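Local coordinates for alkyl hydroperoxide reductase/ Thiol specific antioxidant/ Mal allergen (Burkholderia ambifaria, PDB 5ENU), which probably reduces hydrogen peroxide and organic hydroperoxides through a reactive cysteine, as a member of the thioredoxin-fold peroxiredoxin family, at residues D19-A24 and D28-D33; L41-K46 and A107-I112. One frame throughout, in Å; residues are numbered along the deposited sequence.

Contact 1 (D19-A24 and D28-D33); sequences DFTAPA and DISLSD
Thr21 and Ala22 pair with Ser30 and Ile29 in a short antiparallel beta hairpin near the N-terminal end of the chain, partly buried at the edge of the fold. Ala22 and Ile29 form the hydrogen-bonded pair, Ala22 N giving to Ile29 O at 2.9 Å and Ile29 N to Ala22 O at 3.0 Å. Beyond the strands, Leu31 N hydrogen-bonds to Phe20 O. At the non-hydrogen-bonded pair, Thr21 OG1 and Ser30 OG are hydrogen-bonded at 2.7 Å; such polar tips suit this outer side. Asp19, its CG anti to the backbone N (chi1 -175°), swings OD1 to a weak bond of 3.1 Å from Ser32 N, while a water joins Asp19 OD2 to Ser32 OG. Asp19 and Ser30 are each modelled in two positions, and their side-chain bonds hold for the conformer described. Ser30 N bonds to Asp33 OD2, which it meets from above the carboxylate plane.

The other face carries apolar side chains, Phe20, Ala22 and Ala24 buried, Ile29 and Leu31 partly covered. Leu31 CB sits over the Phe20 ring, 3.9 Å from its centroid, and Ile29 CD1 rests on Ala24 CB. Phe20 packs on helix 104-109 and strand 38-43, Ala22 and Ala24 on Ile98 of strand 97-99.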
loop_
_atom_site.group_PDB
_atom_site.type_symbol
_atom_site.label_atom_id
_atom_site.label_comp_id
_atom_site.label_asym_id
_atom_site.label_seq_id
_atom_site.Cartn_x
_atom_site.Cartn_y
_atom_site.Cartn_z
ATOM N N ASP A 19 9.812 -7.280 9.050
ATOM C CA ASP A 19 9.942 -7.879 7.719
ATOM C C ASP A 19 8.739 -8.777 7.431
ATOM O O ASP A 19 8.244 -9.480 8.317
ATOM C CB ASP A 19 11.255 -8.681 7.592
ATOM C CG ASP A 19 11.501 -9.230 6.155
ATOM O OD1 ASP A 19 11.387 -8.496 5.137
ATOM O OD2 ASP A 19 11.815 -10.433 6.029
ATOM N N PHE A 20 8.264 -8.735 6.181
ATOM C CA PHE A 20 7.108 -9.477 5.703
ATOM C C PHE A 20 7.390 -9.973 4.291
ATOM O O PHE A 20 8.227 -9.413 3.580
ATOM C CB PHE A 20 5.824 -8.625 5.738
ATOM C CG PHE A 20 5.869 -7.374 4.878
ATOM C CD1 PHE A 20 5.648 -7.440 3.504
ATOM C CD2 PHE A 20 6.082 -6.121 5.459
ATOM C CE1 PHE A 20 5.660 -6.291 2.716
ATOM C CE2 PHE A 20 6.094 -4.960 4.681
ATOM C CZ PHE A 20 5.888 -5.050 3.301
ATOM N N THR A 21 6.645 -11.006 3.882
ATOM C CA THR A 21 6.645 -11.506 2.511
ATOM C C THR A 21 5.207 -11.811 2.130
ATOM O O THR A 21 4.445 -12.313 2.953
ATOM C CB THR A 21 7.492 -12.776 2.392
ATOM O OG1 THR A 21 8.799 -12.521 2.921
ATOM C CG2 THR A 21 7.643 -13.179 0.962
ATOM N N ALA A 22 4.820 -11.500 0.896
ATOM C CA ALA A 22 3.424 -11.674 0.517
ATOM C C ALA A 22 3.331 -11.952 -0.976
ATOM O O ALA A 22 4.206 -11.539 -1.754
ATOM C CB ALA A 22 2.590 -10.432 0.863
ATOM N N PRO A 23 2.255 -12.614 -1.415
ATOM C CA PRO A 23 2.064 -12.848 -2.849
ATOM C C PRO A 23 1.745 -11.540 -3.564
ATOM O O PRO A 23 1.071 -10.652 -3.034
ATOM C CB PRO A 23 0.859 -13.803 -2.896
ATOM C CG PRO A 23 0.686 -14.298 -1.481
ATOM C CD PRO A 23 1.169 -13.198 -0.614
ATOM N N ALA A 24 2.212 -11.430 -4.802
ATOM C CA ALA A 24 1.985 -10.214 -5.566
ATOM C C ALA A 24 1.926 -10.537 -7.050
ATOM O O ALA A 24 2.326 -11.619 -7.490
ATOM C CB ALA A 24 3.091 -9.180 -5.321
ATOM N N ASP A 28 6.222 -13.178 -5.555
ATOM C CA ASP A 28 6.177 -12.764 -4.169
ATOM C C ASP A 28 7.161 -11.632 -3.915
ATOM O O ASP A 28 8.216 -11.529 -4.556
ATOM C CB ASP A 28 6.513 -13.959 -3.281
ATOM C CG ASP A 28 7.937 -14.485 -3.501
ATOM O OD1 ASP A 28 8.382 -14.703 -4.665
ATOM O OD2 ASP A 28 8.608 -14.721 -2.483
ATOM N N ILE A 29 6.809 -10.778 -2.954
ATOM C CA ILE A 29 7.625 -9.633 -2.573
ATOM C C ILE A 29 7.888 -9.700 -1.080
ATOM O O ILE A 29 6.956 -9.895 -0.293
ATOM C CB ILE A 29 6.911 -8.308 -2.903
ATOM C CG1 ILE A 29 6.739 -8.190 -4.413
ATOM C CG2 ILE A 29 7.691 -7.118 -2.313
ATOM C CD1 ILE A 29 5.900 -7.004 -4.853
ATOM N N SER A 30 9.144 -9.512 -0.694
ATOM C CA SER A 30 9.521 -9.347 0.701
ATOM C C SER A 30 9.947 -7.904 0.945
ATOM O O SER A 30 10.529 -7.262 0.075
ATOM C CB SER A 30 10.679 -10.275 1.093
ATOM O OG SER A 30 10.335 -11.637 0.910
ATOM N N LEU A 31 9.674 -7.402 2.154
ATOM C CA LEU A 31 10.128 -6.059 2.493
ATOM C C LEU A 31 11.632 -5.937 2.316
ATOM O O LEU A 31 12.126 -4.887 1.891
ATOM C CB LEU A 31 9.731 -5.724 3.928
ATOM C CG LEU A 31 10.189 -4.350 4.431
ATOM C CD1 LEU A 31 9.546 -3.233 3.606
ATOM C CD2 LEU A 31 9.887 -4.214 5.926
ATOM N N SER A 32 12.369 -7.015 2.595
ATOM C CA SER A 32 13.817 -6.985 2.430
ATOM C C SER A 32 14.240 -6.749 0.981
ATOM O O SER A 32 15.334 -6.208 0.746
ATOM C CB SER A 32 14.426 -8.275 2.964
ATOM O OG SER A 32 13.939 -9.385 2.242
ATOM N N ASP A 33 13.402 -7.139 -0.001
ATOM C CA ASP A 33 13.679 -6.820 -1.405
ATOM C C ASP A 33 13.809 -5.317 -1.647
ATOM O O ASP A 33 14.399 -4.914 -2.653
ATOM C CB ASP A 33 12.551 -7.315 -2.327
ATOM C CG ASP A 33 12.403 -8.837 -2.354
ATOM O OD1 ASP A 33 13.374 -9.571 -2.074
ATOM O OD2 ASP A 33 11.302 -9.298 -2.717
HETATM O O HOH W 1 13.334 -11.420 3.875
#

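Contact 2 (L41-K46 and A107-I112); sequences LYFYPK and ALFDVI
Phe43 and Phe109 meet between the central strand 38-43 and the end of helix 104-109, in a contact that is wholly apolar and buried. The Phe43 side chain starts from a CB directed at the helix end; with CG anti to the carbonyl carbon (chi1 -71°), its ring is turned so that one side meets both Val111 and Phe109. Val111 lies over one face of the ring, Val111 CG2 3.8 Å from Phe43 CD2 at the rim and CG1 also above that face, offset toward the rim; Phe43 CE2 is a little farther from CG2. Across the ring from CD2, Phe43 CE1 comes within 3.8 Å of Phe109 CG and also touches Phe109 CB. At the tip, Phe43 CZ approaches Phe109 CD1 to 3.7 Å. The rings of Phe43 and Phe109 have their planes at 45° and their centroids 5.3 Å apart.

Leu41, two residues earlier and on the same side of the strand, supplies a methyl rather than a ring. Its CD2 stands over a face of Phe109 in a CH-pi contact, 3.9 Å from the ring centroid and nearest to CZ. The broad Phe109 ring can thus receive both strand residues, Leu41 near its far end and Phe43 near its root, while the branched Val111 covers part of a Phe43 face. Phe130 of strand 120-132 also meets the Phe109 ring.

Asp110 turns the chain with a positive phi (61°) in a Schellman motif, after which Val111 again faces the strand. Helix 104-109 thus packs its end on the central strand 38-43 of the mixed sheet, consistent with the core of the thioredoxin-like peroxiredoxin fold.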
loop_
_atom_site.group_PDB
_atom_site.type_symbol
_atom_site.label_atom_id
_atom_site.label_comp_id
_atom_site.label_asym_id
_atom_site.label_seq_id
_atom_site.Cartn_x
_atom_site.Cartn_y
_atom_site.Cartn_z
ATOM N N LEU A 41 3.940 2.127 0.311
ATOM C CA LEU A 41 3.056 0.974 0.419
ATOM C C LEU A 41 1.660 1.543 0.641
ATOM O O LEU A 41 1.394 2.115 1.703
ATOM C CB LEU A 41 3.492 0.108 1.595
ATOM C CG LEU A 41 2.813 -1.254 1.707
ATOM C CD1 LEU A 41 3.204 -2.133 0.510
ATOM C CD2 LEU A 41 3.171 -1.933 3.044
ATOM N N TYR A 42 0.793 1.450 -0.361
ATOM C CA TYR A 42 -0.523 2.077 -0.273
ATOM C C TYR A 42 -1.605 1.005 -0.209
ATOM O O TYR A 42 -1.655 0.120 -1.077
ATOM C CB TYR A 42 -0.783 3.135 -1.367
ATOM C CG TYR A 42 -1.260 2.674 -2.737
ATOM C CD1 TYR A 42 -0.357 2.375 -3.767
ATOM C CD2 TYR A 42 -2.626 2.607 -3.024
ATOM C CE1 TYR A 42 -0.799 1.983 -5.027
ATOM C CE2 TYR A 42 -3.079 2.222 -4.293
ATOM C CZ TYR A 42 -2.155 1.888 -5.277
ATOM O OH TYR A 42 -2.562 1.514 -6.546
ATOM N N PHE A 43 -2.443 1.083 0.827
ATOM C CA PHE A 43 -3.562 0.163 1.012
ATOM C C PHE A 43 -4.825 0.806 0.468
ATOM O O PHE A 43 -5.098 1.989 0.753
ATOM C CB PHE A 43 -3.777 -0.133 2.501
ATOM C CG PHE A 43 -2.696 -0.985 3.124
ATOM C CD1 PHE A 43 -1.468 -0.447 3.450
ATOM C CD2 PHE A 43 -2.930 -2.336 3.388
ATOM C CE1 PHE A 43 -0.484 -1.235 4.027
ATOM C CE2 PHE A 43 -1.945 -3.145 3.970
ATOM C CZ PHE A 43 -0.714 -2.583 4.281
ATOM N N TYR A 44 -5.563 0.048 -0.343
ATOM C CA TYR A 44 -6.796 0.552 -0.933
ATOM C C TYR A 44 -7.899 -0.480 -0.742
ATOM O O TYR A 44 -7.627 -1.684 -0.734
ATOM C CB TYR A 44 -6.613 0.895 -2.427
ATOM C CG TYR A 44 -6.204 -0.281 -3.303
ATOM C CD1 TYR A 44 -4.862 -0.676 -3.414
ATOM C CD2 TYR A 44 -7.166 -0.996 -4.025
ATOM C CE1 TYR A 44 -4.498 -1.749 -4.230
ATOM C CE2 TYR A 44 -6.802 -2.061 -4.848
ATOM C CZ TYR A 44 -5.475 -2.433 -4.944
ATOM O OH TYR A 44 -5.108 -3.495 -5.743
ATOM N N PRO A 45 -9.149 -0.044 -0.536
ATOM C CA PRO A 45 -10.197 -1.014 -0.152
ATOM C C PRO A 45 -10.448 -2.141 -1.152
ATOM O O PRO A 45 -10.569 -3.300 -0.724
ATOM C CB PRO A 45 -11.442 -0.138 0.054
ATOM C CG PRO A 45 -10.948 1.238 0.306
ATOM C CD PRO A 45 -9.557 1.354 -0.298
ATOM N N LYS A 46 -10.544 -1.866 -2.459
ATOM C CA LYS A 46 -11.061 -2.906 -3.355
ATOM C C LYS A 46 -10.716 -2.636 -4.814
ATOM O O LYS A 46 -10.989 -1.543 -5.328
ATOM C CB LYS A 46 -12.593 -3.018 -3.246
ATOM N N ALA A 107 -3.196 -6.523 9.025
ATOM C CA ALA A 107 -3.044 -6.620 10.470
ATOM C C ALA A 107 -1.781 -5.899 10.926
ATOM O O ALA A 107 -1.807 -5.139 11.901
ATOM C CB ALA A 107 -2.996 -8.089 10.866
ATOM N N LEU A 108 -0.664 -6.123 10.224
ATOM C CA LEU A 108 0.608 -5.509 10.592
ATOM C C LEU A 108 0.524 -3.982 10.556
ATOM O O LEU A 108 1.046 -3.301 11.448
ATOM C CB LEU A 108 1.709 -6.020 9.665
ATOM C CG LEU A 108 3.103 -5.403 9.831
ATOM C CD1 LEU A 108 3.597 -5.582 11.257
ATOM C CD2 LEU A 108 4.058 -6.023 8.805
ATOM N N PHE A 109 -0.125 -3.426 9.536
ATOM C CA PHE A 109 -0.253 -1.981 9.367
ATOM C C PHE A 109 -1.496 -1.412 10.027
ATOM O O PHE A 109 -1.681 -0.192 10.021
ATOM C CB PHE A 109 -0.156 -1.604 7.887
ATOM C CG PHE A 109 1.248 -1.693 7.359
ATOM C CD1 PHE A 109 1.795 -2.923 6.984
ATOM C CD2 PHE A 109 2.038 -0.546 7.266
ATOM C CE1 PHE A 109 3.115 -3.000 6.529
ATOM C CE2 PHE A 109 3.356 -0.616 6.812
ATOM C CZ PHE A 109 3.902 -1.845 6.443
ATOM N N ASP A 110 -2.335 -2.277 10.596
ATOM C CA ASP A 110 -3.475 -1.875 11.419
ATOM C C ASP A 110 -4.483 -1.030 10.629
ATOM O O ASP A 110 -4.956 0.011 11.086
ATOM C CB ASP A 110 -3.033 -1.203 12.727
ATOM C CG ASP A 110 -4.137 -1.166 13.754
ATOM O OD1 ASP A 110 -5.025 -2.052 13.736
ATOM O OD2 ASP A 110 -4.113 -0.235 14.579
ATOM N N VAL A 111 -4.840 -1.510 9.433
ATOM C CA VAL A 111 -5.760 -0.781 8.553
ATOM C C VAL A 111 -7.168 -1.361 8.530
ATOM O O VAL A 111 -8.027 -0.819 7.823
ATOM C CB VAL A 111 -5.218 -0.644 7.110
ATOM C CG1 VAL A 111 -3.874 0.077 7.087
ATOM C CG2 VAL A 111 -5.115 -2.015 6.430
ATOM N N ILE A 112 -7.438 -2.448 9.253
ATOM C CA ILE A 112 -8.781 -3.020 9.224
ATOM C C ILE A 112 -9.733 -2.111 9.993
ATOM O O ILE A 112 -9.405 -1.612 11.080
ATOM C CB ILE A 112 -8.782 -4.450 9.800
ATOM C CG1 ILE A 112 -7.920 -5.395 8.958
ATOM C CG2 ILE A 112 -10.230 -4.986 10.000
ATOM C CD1 ILE A 112 -8.430 -5.635 7.526
#

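The apolar side of contact 1 joins the core of contact 2, the centres of the two contacts lying about 15 Å apart. Phe20 is the bridge: its CD2 packs at 3.9 Å on Leu108 CD2, its CE2 at 4.0 Å on Phe109 CE1, and its CZ at 4.1 Å on Leu41 CD2. The hairpin thereby reaches both the strand and the helix that meet in contact 2. Along the chain, strand 38-43 is the next strand after 29-30. Past this strand, Tyr44 and Pro45 touch Cys52 of helix 50-68, probably the peroxidatic cysteine by its family position, so residues 41-46 run from the shared core toward the likely active site.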